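Local coordinates for protein kinase containing Z-DNA binding domains (Danio rerio, PDB 4LB6) that binds left-handed Z-DNA through its Zalpha domain and, as a kinase of the GCN2 subfamily, probably phosphorylates the translation initiation factor eIF2alpha, at residues R15-Y19 / I31-L37. Residues are numbered along the deposited sequence; the frame is centred on the assembly and turned at random.
Sequences RICDY and IFKELKL. With nucleotides of chain B; nucleotides of chain C.
In the winged helix-turn-helix fold of this Zalpha domain, Arg15, Ile16 and Tyr19 of helix 10-23 pack against Ile31, Glu34, Leu35 and Leu37, in and just after helix 28-35; the short helical axes pass 10.6 Å apart at 112°. A chi1 of -175° sets Tyr19 CG opposite the backbone N, and the ring lies with one face over Ile31: CA of Ile31 sits 4.2 Å from the ring centroid and only 8° off its normal, a CH-pi contact. Glu34 meets the ring edge instead, its carboxylate plane nearly perpendicular to the ring. Ile16 CG1 touches Leu35 CD1 at 3.9 Å, and helix 39-51 adds His45 and Leu46 against Ile16. At the helix end, where Lys36 adopts positive phi, the Arg15 chain bends at chi3 and NH2 donates to Leu35 O (2.9 Å), while Leu35 CG lies over a guanidinium face. With an alanine at Arg15, Leu35 O is likely to lose this donor and the Leu35 side chain the guanidinium that covers it. Phe32 and Lys33 project from the same helix to the DNA: Phe32 CZ approaches O5' of DG7 of chain B edge-on at 3.6 Å, and the extended Lys33 places NZ 2.8 Å from OP2 of DC2 of chain C, a hydrogen bond to the phosphate, with a weak second one to O3' of DG7 of chain B.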
ATOM      1  N   ARG A  15      -7.426   2.363 -24.938  1.00 30.39           N
ATOM      2  CA  ARG A  15      -8.258   2.559 -23.747  1.00 31.05           C
ATOM      3  C   ARG A  15      -7.573   3.462 -22.686  1.00 28.93           C
ATOM      4  O   ARG A  15      -8.209   4.295 -22.042  1.00 29.63           O
ATOM      5  CB  ARG A  15      -8.680   1.204 -23.149  1.00 30.66           C
ATOM      6  CG  ARG A  15      -9.852   0.511 -23.953  1.00 33.20           C
ATOM      7  CD  ARG A  15     -10.189  -0.888 -23.331  1.00 45.67           C
ATOM      8  NE  ARG A  15     -10.816  -0.734 -22.010  1.00 46.72           N
ATOM      9  CZ  ARG A  15     -10.638  -1.527 -20.938  1.00 44.61           C
ATOM     10  NH1 ARG A  15      -9.818  -2.586 -20.957  1.00 41.31           N
ATOM     11  NH2 ARG A  15     -11.299  -1.232 -19.825  1.00 42.51           N
ATOM     12  N   ILE A  16      -6.266   3.329 -22.560  1.00 27.13           N
ATOM     13  CA  ILE A  16      -5.515   4.197 -21.667  1.00 25.95           C
ATOM     14  C   ILE A  16      -5.540   5.640 -22.159  1.00 27.03           C
ATOM     15  O   ILE A  16      -5.791   6.573 -21.382  1.00 26.88           O
ATOM     16  CB  ILE A  16      -4.052   3.736 -21.556  1.00 24.34           C
ATOM     17  CG1 ILE A  16      -4.044   2.405 -20.776  1.00 23.80           C
ATOM     18  CG2 ILE A  16      -3.201   4.804 -20.744  1.00 23.55           C
ATOM     19  CD1 ILE A  16      -2.678   1.600 -20.781  1.00 22.70           C
ATOM     20  N   CYS A  17      -5.314   5.813 -23.456  1.00 27.18           N
ATOM     21  CA  CYS A  17      -5.236   7.153 -23.989  1.00 27.93           C
ATOM     22  C   CYS A  17      -6.616   7.784 -23.929  1.00 34.39           C
ATOM     23  O   CYS A  17      -6.766   8.996 -23.749  1.00 34.16           O
ATOM     24  CB  CYS A  17      -4.742   7.137 -25.430  1.00 28.62           C
ATOM     25  SG  CYS A  17      -2.937   6.816 -25.494  1.00 36.32           S
ATOM     26  N   ASP A  18      -7.627   6.957 -24.096  1.00 30.91           N
ATOM     27  CA  ASP A  18      -8.989   7.492 -24.064  1.00 33.13           C
ATOM     28  C   ASP A  18      -9.360   7.945 -22.639  1.00 33.05           C
ATOM     29  O   ASP A  18     -10.035   8.945 -22.438  1.00 34.52           O
ATOM     30  CB  ASP A  18      -9.945   6.428 -24.562  1.00 34.71           C
ATOM     31  CG  ASP A  18     -11.379   6.893 -24.574  1.00 42.44           C
ATOM     32  OD1 ASP A  18     -11.797   7.612 -25.505  1.00 39.40           O
ATOM     33  OD2 ASP A  18     -12.082   6.507 -23.625  1.00 42.55           O
ATOM     34  N   TYR A  19      -8.907   7.180 -21.652  1.00 31.46           N
ATOM     35  CA  TYR A  19      -9.056   7.602 -20.264  1.00 31.44           C
ATOM     36  C   TYR A  19      -8.404   8.985 -20.002  1.00 31.12           C
ATOM     37  O   TYR A  19      -9.037   9.921 -19.426  1.00 32.60           O
ATOM     38  CB  TYR A  19      -8.511   6.509 -19.308  1.00 29.96           C
ATOM     39  CG  TYR A  19      -8.753   6.872 -17.859  1.00 30.50           C
ATOM     40  CD1 TYR A  19      -7.900   7.723 -17.202  1.00 29.78           C
ATOM     41  CD2 TYR A  19      -9.876   6.428 -17.190  1.00 35.93           C
ATOM     42  CE1 TYR A  19      -8.145   8.111 -15.905  1.00 31.19           C
ATOM     43  CE2 TYR A  19     -10.103   6.798 -15.850  1.00 34.15           C
ATOM     44  CZ  TYR A  19      -9.248   7.650 -15.252  1.00 32.47           C
ATOM     45  OH  TYR A  19      -9.450   8.073 -13.931  1.00 37.71           O
ATOM     46  N   ILE A  31      -6.243   4.946 -13.525  1.00 32.90           N
ATOM     47  CA  ILE A  31      -6.488   4.301 -14.824  1.00 24.69           C
ATOM     48  C   ILE A  31      -6.768   2.792 -14.643  1.00 26.60           C
ATOM     49  O   ILE A  31      -7.772   2.264 -15.150  1.00 29.02           O
ATOM     50  CB  ILE A  31      -5.266   4.455 -15.721  1.00 22.09           C
ATOM     51  CG1 ILE A  31      -4.969   5.933 -15.968  1.00 25.14           C
ATOM     52  CG2 ILE A  31      -5.534   3.780 -17.063  1.00 21.22           C
ATOM     53  CD1 ILE A  31      -3.517   6.183 -16.523  1.00 26.33           C
ATOM     54  N   PHE A  32      -5.943   2.078 -13.870  1.00 23.92           N
ATOM     55  CA  PHE A  32      -6.164   0.609 -13.814  1.00 23.57           C
ATOM     56  C   PHE A  32      -7.469   0.200 -13.136  1.00 28.17           C
ATOM     57  O   PHE A  32      -8.053  -0.836 -13.457  1.00 27.61           O
ATOM     58  CB  PHE A  32      -4.900  -0.171 -13.259  1.00 19.37           C
ATOM     59  CG  PHE A  32      -4.844  -0.362 -11.747  1.00 26.60           C
ATOM     60  CD1 PHE A  32      -5.586  -1.340 -11.099  1.00 29.84           C
ATOM     61  CD2 PHE A  32      -3.974   0.398 -10.988  1.00 24.28           C
ATOM     62  CE1 PHE A  32      -5.516  -1.527  -9.720  1.00 30.96           C
ATOM     63  CE2 PHE A  32      -3.909   0.239  -9.606  1.00 23.04           C
ATOM     64  CZ  PHE A  32      -4.677  -0.728  -8.951  1.00 29.27           C
ATOM     65  N   LYS A  33      -7.934   0.972 -12.164  1.00 30.51           N
ATOM     66  CA  LYS A  33      -9.169   0.583 -11.516  1.00 32.32           C
ATOM     67  C   LYS A  33     -10.354   0.795 -12.452  1.00 42.03           C
ATOM     68  O   LYS A  33     -11.289   0.003 -12.434  1.00 44.09           O
ATOM     69  CB  LYS A  33      -9.402   1.347 -10.199  1.00 40.18           C
ATOM     70  CG  LYS A  33      -8.303   1.122  -9.175  1.00 43.02           C
ATOM     71  CD  LYS A  33      -8.527   1.977  -7.866  1.00 42.67           C
ATOM     72  CE  LYS A  33      -7.285   1.876  -6.995  1.00 43.90           C
ATOM     73  NZ  LYS A  33      -7.443   2.666  -5.726  1.00 51.81           N
ATOM     74  N   GLU A  34     -10.336   1.865 -13.248  1.00 35.97           N
ATOM     75  CA  GLU A  34     -11.462   2.136 -14.143  1.00 42.83           C
ATOM     76  C   GLU A  34     -11.459   1.120 -15.270  1.00 43.24           C
ATOM     77  O   GLU A  34     -12.496   0.573 -15.621  1.00 48.25           O
ATOM     78  CB  GLU A  34     -11.390   3.553 -14.703  1.00 44.00           C
ATOM     79  CG  GLU A  34     -12.381   3.843 -15.847  1.00 54.35           C
ATOM     80  CD  GLU A  34     -13.288   5.003 -15.539  1.00 67.12           C
ATOM     81  OE1 GLU A  34     -13.351   5.415 -14.351  1.00 69.94           O
ATOM     82  OE2 GLU A  34     -13.952   5.504 -16.482  1.00 78.18           O
ATOM     83  N   LEU A  35     -10.281   0.833 -15.803  1.00 36.08           N
ATOM     84  CA  LEU A  35     -10.147  -0.059 -16.952  1.00 35.87           C
ATOM     85  C   LEU A  35     -10.180  -1.542 -16.567  1.00 39.06           C
ATOM     86  O   LEU A  35     -10.229  -2.416 -17.438  1.00 40.41           O
ATOM     87  CB  LEU A  35      -8.856   0.252 -17.714  1.00 32.62           C
ATOM     88  CG  LEU A  35      -8.732   1.673 -18.275  1.00 36.67           C
ATOM     89  CD1 LEU A  35      -7.487   1.763 -19.129  1.00 31.60           C
ATOM     90  CD2 LEU A  35      -9.988   2.083 -19.057  1.00 45.00           C
ATOM     91  N   LYS A  36     -10.110  -1.822 -15.262  1.00 38.11           N
ATOM     92  CA  LYS A  36     -10.010  -3.191 -14.764  1.00 36.36           C
ATOM     93  C   LYS A  36      -8.874  -3.966 -15.411  1.00 37.37           C
ATOM     94  O   LYS A  36      -9.090  -5.041 -15.949  1.00 39.62           O
ATOM     95  CB  LYS A  36     -11.368  -3.925 -14.883  1.00 36.88           C
ATOM     96  CG  LYS A  36     -12.518  -3.195 -14.232  1.00 42.83           C
ATOM     97  CD  LYS A  36     -13.829  -3.952 -14.458  1.00 52.15           C
ATOM     98  CE  LYS A  36     -15.044  -3.038 -14.663  1.00 60.43           C
ATOM     99  NZ  LYS A  36     -16.311  -3.843 -14.680  1.00 67.00           N
ATOM    100  N   LEU A  37      -7.661  -3.399 -15.371  1.00 29.30           N
ATOM    101  CA  LEU A  37      -6.445  -4.059 -15.843  1.00 26.10           C
ATOM    102  C   LEU A  37      -5.450  -4.130 -14.645  1.00 24.14           C
ATOM    103  O   LEU A  37      -5.663  -3.482 -13.623  1.00 28.75           O
ATOM    104  CB  LEU A  37      -5.791  -3.257 -16.958  1.00 24.06           C
ATOM    105  CG  LEU A  37      -6.730  -3.072 -18.183  1.00 31.42           C
ATOM    106  CD1 LEU A  37      -6.141  -1.908 -19.018  1.00 26.41           C
ATOM    107  CD2 LEU A  37      -6.806  -4.375 -18.975  1.00 33.70           C
TER
ATOM    108  P    DG B   7      -2.367  -0.672  -5.611  1.00 28.32           P
ATOM    109  OP1  DG B   7      -1.834  -1.297  -6.760  1.00 24.94           O
ATOM    110  OP2  DG B   7      -2.533   0.800  -5.314  1.00 32.32           O
ATOM    111  O5'  DG B   7      -3.852  -1.265  -5.482  1.00 24.72           O
ATOM    112  C5'  DG B   7      -4.785  -0.779  -4.503  1.00 19.99           C
ATOM    113  C4'  DG B   7      -5.975  -1.686  -4.443  1.00 18.67           C
ATOM    114  O4'  DG B   7      -5.689  -2.950  -3.959  1.00 20.03           O
ATOM    115  C3'  DG B   7      -6.746  -1.146  -3.251  1.00 21.77           C
ATOM    116  O3'  DG B   7      -7.499  -0.329  -4.026  1.00 32.63           O
ATOM    117  C2'  DG B   7      -7.579  -2.276  -2.806  1.00 22.01           C
ATOM    118  C1'  DG B   7      -6.725  -3.453  -3.134  1.00 22.47           C
ATOM    119  N9   DG B   7      -5.970  -4.066  -2.044  1.00 19.94           N
ATOM    120  C8   DG B   7      -6.057  -5.397  -1.708  1.00 18.28           C
ATOM    121  N7   DG B   7      -5.238  -5.735  -0.735  1.00 20.77           N
ATOM    122  C5   DG B   7      -4.576  -4.538  -0.409  1.00 20.38           C
ATOM    123  C6   DG B   7      -3.590  -4.296   0.615  1.00 19.68           C
ATOM    124  O6   DG B   7      -3.052  -5.106   1.316  1.00 17.39           O
ATOM    125  N1   DG B   7      -3.154  -2.988   0.651  1.00 18.05           N
ATOM    126  C2   DG B   7      -3.697  -2.019  -0.193  1.00 17.81           C
ATOM    127  N2   DG B   7      -3.139  -0.797  -0.120  1.00 18.52           N
ATOM    128  N3   DG B   7      -4.611  -2.204  -1.171  1.00 16.95           N
ATOM    129  C4   DG B   7      -5.054  -3.489  -1.162  1.00 18.71           C
TER
ATOM    130  P    DC C   2      -9.217   0.686  -3.086  1.00 37.87           P
ATOM    131  OP1  DC C   2     -10.184  -0.274  -2.422  1.00 34.30           O
ATOM    132  OP2  DC C   2      -9.506   1.729  -4.147  1.00 34.86           O
ATOM    133  O5'  DC C   2      -8.205   1.338  -1.981  1.00 25.34           O
ATOM    134  C5'  DC C   2      -8.806   2.453  -1.281  1.00 22.57           C
ATOM    135  C4'  DC C   2      -7.847   2.819  -0.163  1.00 20.69           C
ATOM    136  O4'  DC C   2      -7.831   1.728   0.807  1.00 17.83           O
ATOM    137  C3'  DC C   2      -6.398   2.994  -0.680  1.00 22.08           C
ATOM    138  O3'  DC C   2      -5.820   4.127  -0.001  1.00 23.07           O
ATOM    139  C2'  DC C   2      -5.722   1.724  -0.158  1.00 19.42           C
ATOM    140  C1'  DC C   2      -6.486   1.393   1.137  1.00 18.09           C
ATOM    141  N1   DC C   2      -6.422  -0.045   1.535  1.00 20.26           N
ATOM    142  C2   DC C   2      -5.496  -0.363   2.533  1.00 17.29           C
ATOM    143  O2   DC C   2      -4.736   0.536   2.960  1.00 18.13           O
ATOM    144  N3   DC C   2      -5.368  -1.633   2.926  1.00 19.61           N
ATOM    145  C4   DC C   2      -6.201  -2.526   2.400  1.00 16.40           C
ATOM    146  N4   DC C   2      -6.072  -3.802   2.758  1.00 18.35           N
ATOM    147  C5   DC C   2      -7.142  -2.239   1.355  1.00 16.79           C
ATOM    148  C6   DC C   2      -7.264  -0.958   0.981  1.00 18.78           C
TER
HETATM  149  O   HOH W   1     -10.699  -4.396 -18.738  1.00 47.50           O